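Local coordinates for uncharacterized protein ygiD (Escherichia coli, PDB 2PW6) that cleaves the aromatic ring of L-DOPA between carbons 4 and 5 in vitro as a zinc-containing extradiol dioxygenase, though its physiological substrate is unknown, at residues P237-Y240 / V241-A244. Sequence-based numbering, arbitrary orientation.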
loop_
_atom_site.group_PDB
_atom_site.type_symbol
_atom_site.label_atom_id
_atom_site.label_comp_id
_atom_site.label_asym_id
_atom_site.label_seq_id
_atom_site.Cartn_x
_atom_site.Cartn_y
_atom_site.Cartn_z
ATOM N N PRO A 237 -2.809 3.943 17.063
ATOM C CA PRO A 237 -1.397 3.858 17.352
ATOM C C PRO A 237 -0.884 4.869 18.348
ATOM O O PRO A 237 0.064 4.562 19.081
ATOM C CB PRO A 237 -0.740 4.060 15.969
ATOM C CG PRO A 237 -1.726 3.584 15.032
ATOM C CD PRO A 237 -3.020 4.058 15.603
ATOM N N LEU A 238 -1.484 6.056 18.386
ATOM C CA LEU A 238 -1.143 7.063 19.367
ATOM C C LEU A 238 -1.399 6.589 20.795
ATOM O O LEU A 238 -0.688 6.955 21.707
ATOM C CB LEU A 238 -1.940 8.370 19.096
ATOM C CG LEU A 238 -1.827 9.487 20.150
ATOM C CD1 LEU A 238 -0.409 9.912 20.323
ATOM C CD2 LEU A 238 -2.708 10.703 19.832
ATOM N N LEU A 239 -2.457 5.812 20.981
ATOM C CA LEU A 239 -2.816 5.315 22.287
ATOM C C LEU A 239 -1.761 4.340 22.810
ATOM O O LEU A 239 -1.520 4.303 24.004
ATOM C CB LEU A 239 -4.203 4.675 22.226
ATOM C CG LEU A 239 -5.317 5.689 21.847
ATOM C CD1 LEU A 239 -6.692 5.061 22.027
ATOM C CD2 LEU A 239 -5.210 7.043 22.647
ATOM N N TYR A 240 -1.136 3.568 21.914
ATOM C CA TYR A 240 -0.015 2.698 22.265
ATOM C C TYR A 240 1.099 3.537 22.873
ATOM O O TYR A 240 1.652 3.180 23.916
ATOM C CB TYR A 240 0.470 1.889 21.045
ATOM C CG TYR A 240 -0.468 0.755 20.700
ATOM C CD1 TYR A 240 -1.704 0.997 20.080
ATOM C CD2 TYR A 240 -0.131 -0.579 21.018
ATOM C CE1 TYR A 240 -2.586 -0.065 19.767
ATOM C CE2 TYR A 240 -1.001 -1.641 20.712
ATOM C CZ TYR A 240 -2.227 -1.378 20.089
ATOM O OH TYR A 240 -3.073 -2.442 19.816
ATOM N N VAL A 241 1.393 4.675 22.246
ATOM C CA VAL A 241 2.394 5.617 22.753
ATOM C C VAL A 241 1.914 6.285 24.040
ATOM O O VAL A 241 2.625 6.264 25.049
ATOM C CB VAL A 241 2.758 6.671 21.691
ATOM C CG1 VAL A 241 3.601 7.769 22.296
ATOM C CG2 VAL A 241 3.462 6.013 20.498
ATOM N N LEU A 242 0.709 6.858 24.041
ATOM C CA LEU A 242 0.210 7.504 25.268
ATOM C C LEU A 242 0.078 6.559 26.451
ATOM O O LEU A 242 0.319 6.959 27.594
ATOM C CB LEU A 242 -1.127 8.209 25.054
ATOM C CG LEU A 242 -1.209 9.562 24.354
ATOM C CD1 LEU A 242 -2.616 10.098 24.600
ATOM C CD2 LEU A 242 -0.119 10.564 24.805
ATOM N N GLY A 243 -0.335 5.321 26.195
ATOM C CA GLY A 243 -0.397 4.286 27.248
ATOM C C GLY A 243 0.932 4.139 27.998
ATOM O O GLY A 243 0.937 3.838 29.180
ATOM N N ALA A 244 2.038 4.398 27.300
ATOM C CA ALA A 244 3.408 4.263 27.802
ATOM C C ALA A 244 3.961 5.451 28.603
ATOM O O ALA A 244 5.101 5.393 29.108
ATOM C CB ALA A 244 4.359 3.928 26.628
#
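L238 lays its CD1 methyl against L242 one turn further along helix 236-243, CD1 lying 4.1 Å from L242 CG, and the two side chains run obliquely across each other. The bond to CB leaves L238 pointing away from the next turn, but chi1 of 173° sets CG beside the carbonyl carbon and carries the methyl back to L242. A looser apolar approach, 4.5 Å from L239 CD2 to L242 CD1, puts a second leucine beside L242. The backbone that carries them is held in alpha-helical i to i+4 fashion: L242 N donates almost straight to L238 O over 2.7 Å, in the carbonyl plane, and G243 N reaches L239 O at the same 2.7 Å, here tilted 28° from that plane. The first such bond, from V241 N to P237 O, is weak. Proline is easily accommodated at 237, in the opening turn, where its missing amide hydrogen costs little.

This short helix follows the zinc ligand H234 in the LigB-type fold and is wedged between the main sheet and helix 149-159. V241, compact and beta-branched, meets A17, F19, A171 and I270 of the strands. Y240 faces helix 149-159, its side chain touching M155 and L159 and hydrogen-bonding through OH to H152, so the phenol's polar end is satisfied although buried. G243, with no side chain, suits a spot where a beta carbon would crowd L239 O, and A244 sets a small methyl, CB, 3.9 Å from Y240 O while also touching L169.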